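Local coordinates for protein RTX toxin RtxA (Vibrio vulnificus MO6-24/O, PDB 6IMP) that forms the alpha/beta hydrolase effector domain of a MARTX toxin, a virulence factor that probably acts as a hydrolase, at residues S117-R120 with N121-K125; S146-G149 with L150-D153; R205-P208 with S209-K212. All blocks are in the same frame, centred on the assembly; numbering follows the deposited sequence.

Contact 1: S117-R120 with N121-K125; sequences SEIR and NHYQK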
loop_
_atom_site.group_PDB
_atom_site.type_symbol
_atom_site.label_atom_id
_atom_site.label_comp_id
_atom_site.label_asym_id
_atom_site.label_seq_id
_atom_site.Cartn_x
_atom_site.Cartn_y
_atom_site.Cartn_z
ATOM N N SER A 117 -11.080 5.060 1.363
ATOM C CA SER A 117 -12.265 5.892 1.574
ATOM C C SER A 117 -12.257 6.554 2.942
ATOM O O SER A 117 -12.461 7.759 3.061
ATOM C CB SER A 117 -13.537 5.064 1.396
ATOM O OG SER A 117 -13.727 4.176 2.475
ATOM N N GLU A 118 -11.962 5.771 3.967
ATOM C CA GLU A 118 -11.751 6.311 5.300
ATOM C C GLU A 118 -10.463 7.159 5.423
ATOM O O GLU A 118 -10.299 7.854 6.414
ATOM C CB GLU A 118 -11.724 5.173 6.332
ATOM C CG GLU A 118 -13.063 4.465 6.558
ATOM C CD GLU A 118 -12.936 3.235 7.463
ATOM O OE1 GLU A 118 -12.479 3.380 8.629
ATOM O OE2 GLU A 118 -13.299 2.122 7.012
ATOM N N ILE A 119 -9.553 7.080 4.446
ATOM C CA ILE A 119 -8.225 7.729 4.557
ATOM C C ILE A 119 -8.065 9.020 3.729
ATOM O O ILE A 119 -7.342 9.940 4.140
ATOM C CB ILE A 119 -7.066 6.742 4.199
ATOM C CG1 ILE A 119 -7.107 5.517 5.130
ATOM C CG2 ILE A 119 -5.695 7.417 4.324
ATOM C CD1 ILE A 119 -6.201 4.364 4.727
ATOM N N ARG A 120 -8.692 9.085 2.558
ATOM C CA ARG A 120 -8.376 10.168 1.618
ATOM C C ARG A 120 -8.786 11.542 2.163
ATOM O O ARG A 120 -8.011 12.512 2.096
ATOM C CB ARG A 120 -8.983 9.910 0.232
ATOM C CG ARG A 120 -10.500 9.904 0.154
ATOM C CD ARG A 120 -10.972 9.408 -1.205
ATOM N NE ARG A 120 -12.173 8.580 -1.076
ATOM C CZ ARG A 120 -13.412 8.949 -1.414
ATOM N NH1 ARG A 120 -13.641 10.145 -1.974
ATOM N NH2 ARG A 120 -14.431 8.099 -1.207
ATOM N N ASN A 121 -9.971 11.590 2.768
ATOM C CA ASN A 121 -10.528 12.829 3.294
ATOM C C ASN A 121 -9.522 13.551 4.183
ATOM O O ASN A 121 -9.266 14.742 4.002
ATOM C CB ASN A 121 -11.806 12.537 4.081
ATOM C CG ASN A 121 -12.726 13.735 4.160
ATOM O OD1 ASN A 121 -12.808 14.528 3.223
ATOM N ND2 ASN A 121 -13.439 13.861 5.274
ATOM N N HIS A 122 -8.911 12.801 5.101
ATOM C CA HIS A 122 -8.035 13.374 6.128
ATOM C C HIS A 122 -6.838 14.121 5.521
ATOM O O HIS A 122 -6.383 15.113 6.082
ATOM C CB HIS A 122 -7.545 12.289 7.098
ATOM C CG HIS A 122 -8.635 11.643 7.907
ATOM N ND1 HIS A 122 -9.070 12.149 9.112
ATOM C CD2 HIS A 122 -9.319 10.491 7.717
ATOM C CE1 HIS A 122 -9.998 11.349 9.615
ATOM N NE2 HIS A 122 -10.167 10.336 8.789
ATOM N N TYR A 123 -6.340 13.646 4.376
ATOM C CA TYR A 123 -5.246 14.337 3.660
ATOM C C TYR A 123 -5.780 15.518 2.837
ATOM O O TYR A 123 -5.191 16.603 2.842
ATOM C CB TYR A 123 -4.489 13.387 2.719
ATOM C CG TYR A 123 -3.518 12.395 3.368
ATOM C CD1 TYR A 123 -2.306 12.813 3.911
ATOM C CD2 TYR A 123 -3.771 11.017 3.325
ATOM C CE1 TYR A 123 -1.410 11.898 4.452
ATOM C CE2 TYR A 123 -2.886 10.094 3.856
ATOM C CZ TYR A 123 -1.706 10.530 4.418
ATOM O OH TYR A 123 -0.825 9.603 4.943
ATOM N N GLN A 124 -6.868 15.288 2.102
ATOM C CA GLN A 124 -7.440 16.306 1.209
ATOM C C GLN A 124 -7.797 17.606 1.966
ATOM O O GLN A 124 -7.433 18.702 1.529
ATOM C CB GLN A 124 -8.664 15.742 0.465
ATOM C CG GLN A 124 -8.319 14.681 -0.589
ATOM C CD GLN A 124 -9.549 14.108 -1.303
ATOM O OE1 GLN A 124 -10.122 13.104 -0.873
ATOM N NE2 GLN A 124 -9.943 14.735 -2.412
ATOM N N LYS A 125 -8.463 17.456 3.117
ATOM C CA LYS A 125 -8.751 18.564 4.073
ATOM C C LYS A 125 -7.619 19.522 4.394
ATOM O O LYS A 125 -7.851 20.658 4.803
ATOM C CB LYS A 125 -9.101 17.992 5.440
ATOM C CG LYS A 125 -10.573 17.697 5.629
ATOM C CD LYS A 125 -10.812 16.810 6.844
ATOM C CE LYS A 125 -10.975 17.613 8.124
ATOM N NZ LYS A 125 -11.205 16.709 9.283
#

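Contact 2: S146-G149 with L150-D153; sequences SEKG and LYQD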
loop_
_atom_site.group_PDB
_atom_site.type_symbol
_atom_site.label_atom_id
_atom_site.label_comp_id
_atom_site.label_asym_id
_atom_site.label_seq_id
_atom_site.Cartn_x
_atom_site.Cartn_y
_atom_site.Cartn_z
ATOM N N SER A 146 0.837 -11.007 -7.002
ATOM C CA SER A 146 2.077 -11.723 -6.682
ATOM C C SER A 146 3.111 -10.748 -6.066
ATOM O O SER A 146 3.113 -9.558 -6.376
ATOM C CB SER A 146 2.666 -12.323 -7.942
ATOM O OG SER A 146 3.325 -11.320 -8.706
ATOM N N GLU A 147 4.004 -11.260 -5.224
ATOM C CA GLU A 147 4.973 -10.404 -4.544
ATOM C C GLU A 147 5.647 -9.427 -5.516
ATOM O O GLU A 147 5.671 -8.219 -5.288
ATOM C CB GLU A 147 6.032 -11.224 -3.791
ATOM C CG GLU A 147 7.149 -10.346 -3.220
ATOM C CD GLU A 147 7.908 -10.977 -2.071
ATOM O OE1 GLU A 147 7.947 -12.212 -1.982
ATOM O OE2 GLU A 147 8.482 -10.229 -1.251
ATOM N N LYS A 148 6.183 -9.958 -6.603
ATOM C CA LYS A 148 7.038 -9.166 -7.480
ATOM C C LYS A 148 6.201 -8.301 -8.427
ATOM O O LYS A 148 6.572 -7.162 -8.745
ATOM C CB LYS A 148 8.012 -10.067 -8.247
ATOM C CG LYS A 148 9.462 -9.953 -7.777
ATOM C CD LYS A 148 9.741 -10.718 -6.485
ATOM C CE LYS A 148 10.956 -10.153 -5.752
ATOM N NZ LYS A 148 11.528 -11.107 -4.760
ATOM N N GLY A 149 5.059 -8.829 -8.851
ATOM C CA GLY A 149 4.075 -8.020 -9.552
ATOM C C GLY A 149 3.654 -6.762 -8.794
ATOM O O GLY A 149 3.625 -5.673 -9.362
ATOM N N LEU A 150 3.335 -6.904 -7.509
ATOM C CA LEU A 150 2.843 -5.775 -6.722
ATOM C C LEU A 150 3.902 -4.698 -6.559
ATOM O O LEU A 150 3.591 -3.506 -6.592
ATOM C CB LEU A 150 2.352 -6.245 -5.358
ATOM C CG LEU A 150 1.217 -7.279 -5.362
ATOM C CD1 LEU A 150 0.618 -7.420 -3.971
ATOM C CD2 LEU A 150 0.127 -6.919 -6.349
ATOM N N TYR A 151 5.154 -5.114 -6.400
ATOM C CA TYR A 151 6.264 -4.157 -6.296
ATOM C C TYR A 151 6.415 -3.366 -7.578
ATOM O O TYR A 151 6.716 -2.182 -7.553
ATOM C CB TYR A 151 7.590 -4.858 -6.004
ATOM C CG TYR A 151 7.688 -5.591 -4.669
ATOM C CD1 TYR A 151 7.044 -5.127 -3.524
ATOM C CD2 TYR A 151 8.473 -6.732 -4.555
ATOM C CE1 TYR A 151 7.165 -5.803 -2.317
ATOM C CE2 TYR A 151 8.597 -7.404 -3.360
ATOM C CZ TYR A 151 7.942 -6.943 -2.246
ATOM O OH TYR A 151 8.082 -7.618 -1.055
ATOM N N GLN A 152 6.224 -4.037 -8.699
ATOM C CA GLN A 152 6.289 -3.384 -10.002
ATOM C C GLN A 152 5.175 -2.358 -10.181
ATOM O O GLN A 152 5.436 -1.193 -10.517
ATOM C CB GLN A 152 6.251 -4.427 -11.118
ATOM C CG GLN A 152 7.620 -5.025 -11.401
ATOM C CD GLN A 152 8.525 -4.067 -12.156
ATOM O OE1 GLN A 152 8.056 -3.166 -12.883
ATOM N NE2 GLN A 152 9.830 -4.251 -11.996
ATOM N N ASP A 153 3.946 -2.782 -9.890
ATOM C CA ASP A 153 2.780 -1.901 -9.963
ATOM C C ASP A 153 2.977 -0.652 -9.097
ATOM O O ASP A 153 2.527 0.434 -9.446
ATOM C CB ASP A 153 1.524 -2.655 -9.535
ATOM C CG ASP A 153 1.193 -3.823 -10.458
ATOM O OD1 ASP A 153 1.743 -3.882 -11.578
ATOM O OD2 ASP A 153 0.379 -4.686 -10.058
#

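Contact 3: R205-P208 with S209-K212; sequences RPMP and SMTK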
loop_
_atom_site.group_PDB
_atom_site.type_symbol
_atom_site.label_atom_id
_atom_site.label_comp_id
_atom_site.label_asym_id
_atom_site.label_seq_id
_atom_site.Cartn_x
_atom_site.Cartn_y
_atom_site.Cartn_z
ATOM N N ARG A 205 0.462 0.798 9.954
ATOM C CA ARG A 205 -0.034 -0.503 10.444
ATOM C C ARG A 205 0.467 -1.640 9.540
ATOM O O ARG A 205 -0.325 -2.448 9.051
ATOM C CB ARG A 205 -1.567 -0.520 10.501
ATOM C CG ARG A 205 -2.172 0.530 11.422
ATOM C CD ARG A 205 -3.670 0.721 11.167
ATOM N NE ARG A 205 -3.937 1.601 10.028
ATOM C CZ ARG A 205 -5.137 1.820 9.486
ATOM N NH1 ARG A 205 -6.221 1.243 9.984
ATOM N NH2 ARG A 205 -5.249 2.606 8.419
ATOM N N PRO A 206 1.789 -1.690 9.306
ATOM C CA PRO A 206 2.394 -2.566 8.325
ATOM C C PRO A 206 2.180 -4.046 8.560
ATOM O O PRO A 206 1.950 -4.484 9.690
ATOM C CB PRO A 206 3.881 -2.274 8.494
ATOM C CG PRO A 206 3.995 -1.945 9.925
ATOM C CD PRO A 206 2.827 -1.038 10.112
ATOM N N MET A 207 2.355 -4.799 7.477
ATOM C CA MET A 207 2.638 -6.230 7.530
ATOM C C MET A 207 4.146 -6.325 7.581
ATOM O O MET A 207 4.805 -5.914 6.635
ATOM C CB MET A 207 2.142 -6.887 6.246
ATOM C CG MET A 207 2.772 -8.226 5.932
ATOM S SD MET A 207 2.248 -8.829 4.325
ATOM C CE MET A 207 0.531 -9.224 4.633
ATOM N N PRO A 208 4.713 -6.830 8.690
ATOM C CA PRO A 208 6.168 -6.784 8.730
ATOM C C PRO A 208 6.771 -7.846 7.867
ATOM O O PRO A 208 7.899 -7.712 7.416
ATOM C CB PRO A 208 6.472 -7.086 10.182
ATOM C CG PRO A 208 5.400 -8.050 10.563
ATOM C CD PRO A 208 4.163 -7.515 9.881
ATOM N N SER A 209 6.004 -8.907 7.675
ATOM C CA SER A 209 6.360 -10.035 6.845
ATOM C C SER A 209 5.050 -10.787 6.669
ATOM O O SER A 209 4.180 -10.743 7.529
ATOM C CB SER A 209 7.423 -10.911 7.533
ATOM O OG SER A 209 6.842 -11.836 8.440
ATOM N N MET A 210 4.897 -11.467 5.561
ATOM C CA MET A 210 3.704 -12.263 5.361
ATOM C C MET A 210 3.584 -13.404 6.366
ATOM O O MET A 210 2.479 -13.771 6.766
ATOM C CB MET A 210 3.713 -12.823 3.961
ATOM C CG MET A 210 2.571 -13.774 3.680
ATOM S SD MET A 210 1.029 -12.884 3.578
ATOM C CE MET A 210 1.271 -12.055 2.012
ATOM N N THR A 211 4.719 -13.975 6.758
ATOM C CA THR A 211 4.724 -15.137 7.655
ATOM C C THR A 211 4.138 -14.703 9.006
ATOM O O THR A 211 3.204 -15.317 9.536
ATOM C CB THR A 211 6.153 -15.706 7.839
ATOM O OG1 THR A 211 6.945 -14.804 8.624
ATOM C CG2 THR A 211 6.839 -15.915 6.486
ATOM N N LYS A 212 4.632 -13.563 9.478
ATOM C CA LYS A 212 4.228 -12.987 10.753
ATOM C C LYS A 212 2.807 -12.437 10.703
ATOM O O LYS A 212 2.122 -12.366 11.723
ATOM C CB LYS A 212 5.225 -11.907 11.166
ATOM C CG LYS A 212 6.571 -12.504 11.569
ATOM C CD LYS A 212 7.661 -11.458 11.764
ATOM C CE LYS A 212 8.371 -11.607 13.108
ATOM N NZ LYS A 212 8.539 -10.286 13.785
#

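Contact 1: S117-R120 with N121-K125
The imidazole of His122 meets the preceding turn of its helix at an edge: the carbonyl oxygen of Glu118 lies in the ring plane, 3.1 Å from His122 CD2. His122 NE2 is turned elsewhere, to the side-chain oxygen of Asn292, a bond that would restrain the rotation of the ring. The phenol of Tyr123 stands alongside Ile119, the two side chains pointing the same way from the helix, and the methyl Ile119 CG2 comes within 3.9 Å of Tyr123 CE2. In Ile119, chi1 -59° sets CG1 beside the backbone N and CG2 anti to it, and the methyl is thereby carried toward the aromatic ring. Both residues are buried and share Met130 of strand 129-133 as a neighbour; helix 291-302 covers them as well, Ser291 touching Ile119 and Met295 touching Tyr123.

Arg120 and Gln124 form a second side-by-side pair. Here the aliphatic part of the arginine does the touching, with Arg120 CG 3.4 Å from Gln124 OE1, while the guanidinium group extends clear of residues 121-125. Its plane and that of the amide are 36° apart. The amide nitrogen of Gln124 is held by the backbone oxygen of Gln85, which orients the amide. In the backbone, Gln124 N bonds to Arg120 O at 3.0 Å, nearly straight at 172°, and Tyr123 N adds a weak bond to the same oxygen.

The spacing of four residues in each pair is that of successive turns of an alpha-helix. Helix 112-124 is the crossover of the beta-alpha-beta unit made with strands 101-105 and 129-133, an element of the alpha/beta hydrolase fold.

Contact 2: S146-G149 with L150-D153
Glu147 and Tyr151, one helical turn apart, meet through a hydrogen bond in which Tyr151 OH donates to Glu147 OE2 at 2.6 Å, OE2 accepting through its anti lone pair. The two side chains cross obliquely, with carboxylate and ring planes 59° apart. Glu147 CG lies 3.3 Å from Tyr151 CE2, and the carbonyl oxygen of Glu147 sits over one face of the ring, 3.2 Å above its plane and offset toward the rim. The glutamate reaches the phenol because CG is anti to the backbone N (chi1 173°) and the chain runs on extended.

In the next shell, both carboxylate oxygens have further partners: OE2 also accepts from Phe237 N, and OE1 from the side chain of Gln236. Tyr151 OH is in addition bonded to the amide of Asn242. The pair thus ties the first turn of the helix to the 236-242 region. Leu150 has its CG 3.1 Å from Ser146 O, its side chain touching Leu135, Met179 and Ile183. Asp153 has its main partner in Arg136, with which it forms a salt bridge.

Helical backbone bonds underlie the spacing of these groups. Leu150 N bonds to Ser146 O at 2.9 Å, and Asp153 N to Gly149 O at 171°. Ser146 OG accepts from Gly149 N at 3.0 Å, satisfying an amide that the first turn would otherwise leave without a helical acceptor. This is a serine N-cap, at the start of helix 147-164 in the alpha/beta hydrolase fold.

Contact 3: R205-P208 with S209-K212
Apolar contact dominates where Met207 and Met210 meet. The methyl Met207 CE comes to 3.8 Å from Met210 SD and 3.9 Å from Met210 CE. The two side chains run at a slant across one another. Met207 gets there with CG anti to its N (chi1 160°) and a bend at the last torsion; Met210 is folded at its last two. Phe237 packs on both. A smaller apolar contact joins the proline ring to the lysine stem, Pro208 CG lying 3.9 Å from Lys212 CB, and Leu261, Glu264 and Leu268 of helix 260-274 touch the same ring.

Among polar interactions, Ser209 occupies the N-cap position of helix 210-216, and its OG is hydrogen-bonded to Thr211 OG1 at 3.0 Å. The ammonium group of Lys212 reaches out to helix 260-274, where it forms a salt bridge with Glu264, while its aliphatic stem serves the proline contact.

Backbone bonds tie the loop outward, from Met207 to Ser178 and from Pro208 to Val239. The buried contact across the segments therefore rests on apolar packing, while the charge of Lys212 is paired with Glu264 and the Ser209 hydroxyl is bonded to that of Thr211.

How the contacts relate
The three contacts follow one another along the chain within the alpha/beta hydrolase range. Contacts 1 and 2 lie on opposite sides of the chain's centre, with centres 25 Å apart and nearest atoms about 16 Å apart. Contact 1 touches contact 3 through Ile119 CD1, 4.2 Å from Arg205 NH2; Arg205 also bonds to Ser291, which packs on Ile119. Contacts 2 and 3 do not touch, their nearest atoms being about 7 Å apart, but both reach Gln236 and Phe237. The side chains of Leu150 and Met207 lie near Gly176, Ser178 and Gly180, a pattern consistent with a nucleophile elbow; Met207 is bonded to Ser178 through the backbone, which would set contacts 2 and 3 beside a probable active site.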